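Local coordinates for protein Exo-beta-1,4-mannosidase (Rhizomucor miehei, PDB 4LYP) that probably removes terminal beta-linked mannose from the non-reducing ends of its substrates and can also transfer it to acceptors, as a fungal family 5 glycoside hydrolase, at residues T144-W155 and V229-Q240. Sequence-based numbering, arbitrary orientation.
Sequences TAVMTLGNFWQW and VIMSWQIANEPQ. With GAI (guanidine), chain C.
Trp153 reaches Glu238 through its indole nitrogen: NE1 donates to Glu238 OE1 at 2.8 Å, arriving on the anti side of the carboxylate and 31° out of its plane. The same oxygen accepts N2 of the bound guanidine, while OE2 takes guanidine N1 and is also held by His291, so both carboxylate oxygens are engaged. With CG anti to its backbone nitrogen (chi1 180°), Asn237 carries ND2 to Asn151 OD1 (3.0 Å); the two side chains point the same way, amide planes 57° apart, and Asn237 OD1 accepts from Arg97 NH2. Gln240 CG sits over the face of the Phe152 ring, 3.5 Å from its centroid, a CH-pi contact, and Gln240 NE2 turns back to Glu238 O. These groups crown parallel strands 144-148 and 230-234 of a TIM barrel, at whose C-terminal ends family 5 enzymes carry their active site; Asn237-Glu238 is consistent with the family's Asn-Glu pair, whose glutamate usually serves as acid/base. Lower down, Thr148 OG1 donates to Gln234 OE1 at 2.9 Å from above the amide plane, while Gln234 NE2 bonds to Glu336. Toward helix 244-257, Met147 CB and Leu149 CD2 pack against Trp233 CE3. At a beta bulge Ala145 O accepts from both Met231 N and Ser232 N.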
loop_
_atom_site.group_PDB
_atom_site.type_symbol
_atom_site.label_atom_id
_atom_site.label_comp_id
_atom_site.label_asym_id
_atom_site.label_seq_id
_atom_site.Cartn_x
_atom_site.Cartn_y
_atom_site.Cartn_z
ATOM N N THR A 144 9.831 1.977 9.203
ATOM C CA THR A 144 8.796 3.028 9.297
ATOM C C THR A 144 7.568 2.576 8.501
ATOM O O THR A 144 7.653 1.696 7.623
ATOM C CB THR A 144 9.285 4.373 8.743
ATOM O OG1 THR A 144 9.716 4.215 7.366
ATOM C CG2 THR A 144 10.392 4.938 9.614
ATOM N N ALA A 145 6.426 3.166 8.845
ATOM C CA ALA A 145 5.144 2.787 8.302
ATOM C C ALA A 145 4.549 3.919 7.457
ATOM O O ALA A 145 4.500 5.083 7.870
ATOM C CB ALA A 145 4.157 2.472 9.410
ATOM N N VAL A 146 3.997 3.538 6.318
ATOM C CA VAL A 146 3.076 4.397 5.560
ATOM C C VAL A 146 1.662 3.918 5.937
ATOM O O VAL A 146 1.326 2.736 5.689
ATOM C CB VAL A 146 3.312 4.316 4.028
ATOM C CG1 VAL A 146 2.249 5.055 3.277
ATOM C CG2 VAL A 146 4.714 4.843 3.711
ATOM N N MET A 147 0.906 4.794 6.603
ATOM C CA MET A 147 -0.380 4.405 7.221
ATOM C C MET A 147 -1.531 4.772 6.271
ATOM O O MET A 147 -1.937 5.933 6.230
ATOM C CB MET A 147 -0.558 5.130 8.512
ATOM C CG MET A 147 0.459 4.734 9.618
ATOM S SD MET A 147 0.106 3.135 10.343
ATOM C CE MET A 147 -1.153 3.651 11.522
ATOM N N THR A 148 -2.005 3.810 5.501
ATOM C CA THR A 148 -3.085 4.054 4.521
ATOM C C THR A 148 -4.413 4.141 5.281
ATOM O O THR A 148 -4.804 3.189 5.973
ATOM C CB THR A 148 -3.112 3.002 3.455
ATOM O OG1 THR A 148 -1.776 2.893 2.874
ATOM C CG2 THR A 148 -4.093 3.309 2.350
ATOM N N LEU A 149 -5.080 5.303 5.210
ATOM C CA LEU A 149 -6.257 5.564 6.063
ATOM C C LEU A 149 -7.577 5.165 5.443
ATOM O O LEU A 149 -8.626 5.240 6.133
ATOM C CB LEU A 149 -6.255 7.036 6.448
ATOM C CG LEU A 149 -5.162 7.443 7.417
ATOM C CD1 LEU A 149 -4.929 8.957 7.322
ATOM C CD2 LEU A 149 -5.585 7.038 8.820
ATOM N N GLY A 150 -7.578 4.779 4.174
ATOM C CA GLY A 150 -8.816 4.393 3.486
ATOM C C GLY A 150 -8.486 3.737 2.197
ATOM O O GLY A 150 -7.292 3.503 1.915
ATOM N N ASN A 151 -9.510 3.477 1.407
ATOM C CA ASN A 151 -9.300 2.652 0.200
ATOM C C ASN A 151 -10.377 2.969 -0.778
ATOM O O ASN A 151 -11.564 2.921 -0.407
ATOM C CB ASN A 151 -9.343 1.173 0.585
ATOM C CG ASN A 151 -8.888 0.215 -0.498
ATOM O OD1 ASN A 151 -8.461 0.602 -1.601
ATOM N ND2 ASN A 151 -8.915 -1.049 -0.141
ATOM N N PHE A 152 -10.060 3.314 -2.003
ATOM C CA PHE A 152 -11.108 3.435 -3.009
ATOM C C PHE A 152 -11.791 2.077 -3.171
ATOM O O PHE A 152 -13.023 2.046 -3.419
ATOM C CB PHE A 152 -10.526 3.942 -4.319
ATOM C CG PHE A 152 -11.612 4.224 -5.314
ATOM C CD1 PHE A 152 -12.286 5.453 -5.278
ATOM C CD2 PHE A 152 -12.050 3.239 -6.229
ATOM C CE1 PHE A 152 -13.332 5.714 -6.131
ATOM C CE2 PHE A 152 -13.122 3.512 -7.104
ATOM C CZ PHE A 152 -13.753 4.768 -7.034
ATOM N N TRP A 153 -11.004 1.006 -3.190
ATOM C CA TRP A 153 -11.483 -0.295 -3.589
ATOM C C TRP A 153 -12.161 -1.042 -2.469
ATOM O O TRP A 153 -12.185 -0.657 -1.274
ATOM C CB TRP A 153 -10.340 -1.110 -4.225
ATOM C CG TRP A 153 -9.764 -0.390 -5.387
ATOM C CD1 TRP A 153 -8.518 0.194 -5.455
ATOM C CD2 TRP A 153 -10.391 -0.091 -6.649
ATOM N NE1 TRP A 153 -8.352 0.857 -6.669
ATOM C CE2 TRP A 153 -9.490 0.679 -7.415
ATOM C CE3 TRP A 153 -11.678 -0.389 -7.188
ATOM C CZ2 TRP A 153 -9.809 1.159 -8.683
ATOM C CZ3 TRP A 153 -11.990 0.129 -8.438
ATOM C CH2 TRP A 153 -11.072 0.889 -9.194
ATOM N N GLN A 154 -12.713 -2.211 -2.845
ATOM C CA GLN A 154 -13.696 -2.919 -2.000
ATOM C C GLN A 154 -13.102 -3.875 -1.013
ATOM O O GLN A 154 -13.823 -4.402 -0.148
ATOM C CB GLN A 154 -14.699 -3.667 -2.901
ATOM C CG GLN A 154 -14.166 -4.890 -3.683
ATOM C CD GLN A 154 -13.478 -4.562 -5.010
ATOM O OE1 GLN A 154 -12.868 -3.499 -5.216
ATOM N NE2 GLN A 154 -13.561 -5.530 -5.946
ATOM N N TRP A 155 -11.788 -4.129 -1.059
ATOM C CA TRP A 155 -11.176 -5.222 -0.259
ATOM C C TRP A 155 -10.973 -4.899 1.164
ATOM O O TRP A 155 -10.663 -5.772 1.976
ATOM C CB TRP A 155 -9.943 -5.728 -0.954
ATOM C CG TRP A 155 -8.870 -4.719 -1.280
ATOM C CD1 TRP A 155 -8.642 -4.101 -2.511
ATOM C CD2 TRP A 155 -7.789 -4.284 -0.367
ATOM N NE1 TRP A 155 -7.523 -3.318 -2.420
ATOM C CE2 TRP A 155 -6.955 -3.416 -1.153
ATOM C CE3 TRP A 155 -7.460 -4.510 0.958
ATOM C CZ2 TRP A 155 -5.816 -2.808 -0.638
ATOM C CZ3 TRP A 155 -6.327 -3.931 1.453
ATOM C CH2 TRP A 155 -5.494 -3.070 0.664
ATOM N N VAL A 229 7.861 6.056 14.343
ATOM C CA VAL A 229 7.801 4.849 13.504
ATOM C C VAL A 229 6.879 5.077 12.305
ATOM O O VAL A 229 7.040 4.434 11.269
ATOM C CB VAL A 229 7.363 3.655 14.371
ATOM C CG1 VAL A 229 7.066 2.429 13.525
ATOM C CG2 VAL A 229 8.468 3.340 15.409
ATOM N N ILE A 230 5.880 5.965 12.435
ATOM C CA ILE A 230 5.023 6.306 11.312
ATOM C C ILE A 230 5.784 7.310 10.445
ATOM O O ILE A 230 6.088 8.421 10.918
ATOM C CB ILE A 230 3.670 6.822 11.843
ATOM C CG1 ILE A 230 2.916 5.645 12.469
ATOM C CG2 ILE A 230 2.876 7.481 10.699
ATOM C CD1 ILE A 230 1.703 6.065 13.273
ATOM N N MET A 231 6.036 6.945 9.192
ATOM C CA MET A 231 6.612 7.840 8.199
ATOM C C MET A 231 5.575 8.811 7.680
ATOM O O MET A 231 5.855 10.016 7.483
ATOM C CB MET A 231 7.204 6.996 7.045
ATOM C CG MET A 231 7.502 7.872 5.831
ATOM S SD MET A 231 8.387 6.919 4.581
ATOM C CE MET A 231 8.095 7.909 3.105
ATOM N N SER A 232 4.424 8.296 7.300
ATOM C CA SER A 232 3.422 9.151 6.667
ATOM C C SER A 232 2.011 8.664 6.937
ATOM O O SER A 232 1.787 7.450 7.171
ATOM C CB SER A 232 3.672 9.283 5.147
ATOM O OG SER A 232 3.469 8.021 4.575
ATOM N N TRP A 233 1.077 9.595 6.873
ATOM C CA TRP A 233 -0.371 9.298 6.792
ATOM C C TRP A 233 -0.743 9.407 5.340
ATOM O O TRP A 233 -0.438 10.399 4.682
ATOM C CB TRP A 233 -1.170 10.332 7.556
ATOM C CG TRP A 233 -0.843 10.292 9.017
ATOM C CD1 TRP A 233 -0.051 11.181 9.752
ATOM C CD2 TRP A 233 -1.239 9.273 9.960
ATOM N NE1 TRP A 233 0.075 10.743 11.050
ATOM C CE2 TRP A 233 -0.636 9.594 11.220
ATOM C CE3 TRP A 233 -2.057 8.134 9.860
ATOM C CZ2 TRP A 233 -0.813 8.805 12.333
ATOM C CZ3 TRP A 233 -2.223 7.341 10.969
ATOM C CH2 TRP A 233 -1.619 7.686 12.204
ATOM N N GLN A 234 -1.408 8.380 4.814
ATOM C CA GLN A 234 -1.791 8.355 3.388
ATOM C C GLN A 234 -3.295 8.426 3.277
ATOM O O GLN A 234 -3.999 7.622 3.918
ATOM C CB GLN A 234 -1.206 7.123 2.725
ATOM C CG GLN A 234 -1.613 7.005 1.262
ATOM C CD GLN A 234 -0.745 5.946 0.645
ATOM O OE1 GLN A 234 -1.088 4.738 0.710
ATOM N NE2 GLN A 234 0.407 6.340 0.073
ATOM N N ILE A 235 -3.779 9.414 2.508
ATOM C CA ILE A 235 -5.238 9.666 2.450
ATOM C C ILE A 235 -6.003 8.338 2.239
ATOM O O ILE A 235 -6.906 7.962 3.005
ATOM C CB ILE A 235 -5.552 10.667 1.361
ATOM C CG1 ILE A 235 -4.991 12.068 1.657
ATOM C CG2 ILE A 235 -7.102 10.762 1.209
ATOM C CD1 ILE A 235 -5.100 13.045 0.486
ATOM N N ALA A 236 -5.691 7.665 1.118
ATOM C CA ALA A 236 -6.432 6.467 0.779
ATOM C C ALA A 236 -5.666 5.782 -0.323
ATOM O O ALA A 236 -4.933 6.369 -1.100
ATOM C CB ALA A 236 -7.872 6.764 0.270
ATOM N N ASN A 237 -5.916 4.465 -0.462
ATOM C CA ASN A 237 -5.359 3.694 -1.574
ATOM C C ASN A 237 -6.143 4.056 -2.872
ATOM O O ASN A 237 -7.343 3.774 -2.986
ATOM C CB ASN A 237 -5.514 2.208 -1.270
ATOM C CG ASN A 237 -4.973 1.374 -2.365
ATOM O OD1 ASN A 237 -3.807 1.584 -2.808
ATOM N ND2 ASN A 237 -5.751 0.434 -2.852
ATOM N N GLU A 238 -5.415 4.637 -3.838
ATOM C CA GLU A 238 -5.876 4.786 -5.241
ATOM C C GLU A 238 -7.186 5.568 -5.401
ATOM O O GLU A 238 -8.093 5.089 -6.063
ATOM C CB GLU A 238 -5.957 3.446 -5.927
ATOM C CG GLU A 238 -4.637 2.669 -5.895
ATOM C CD GLU A 238 -4.617 1.488 -6.799
ATOM O OE1 GLU A 238 -5.665 1.161 -7.447
ATOM O OE2 GLU A 238 -3.512 0.872 -6.960
ATOM N N PRO A 239 -7.280 6.812 -4.919
ATOM C CA PRO A 239 -8.440 7.607 -5.343
ATOM C C PRO A 239 -8.524 7.670 -6.869
ATOM O O PRO A 239 -7.514 7.797 -7.533
ATOM C CB PRO A 239 -8.172 8.991 -4.746
ATOM C CG PRO A 239 -7.093 8.814 -3.748
ATOM C CD PRO A 239 -6.294 7.604 -4.170
ATOM N N GLN A 240 -9.734 7.572 -7.444
ATOM C CA GLN A 240 -9.936 7.526 -8.887
ATOM C C GLN A 240 -10.401 8.887 -9.410
ATOM O O GLN A 240 -11.565 9.254 -9.306
ATOM C CB GLN A 240 -10.924 6.420 -9.257
ATOM C CG GLN A 240 -10.492 5.009 -8.824
ATOM C CD GLN A 240 -9.240 4.576 -9.551
ATOM O OE1 GLN A 240 -9.249 4.399 -10.784
ATOM N NE2 GLN A 240 -8.112 4.458 -8.851
HETATM C C GAI C . -5.581 -2.059 -8.509
HETATM N N1 GAI C . -4.406 -1.571 -8.115
HETATM N N2 GAI C . -6.522 -1.134 -8.763
HETATM N N3 GAI C . -5.845 -3.316 -8.571
#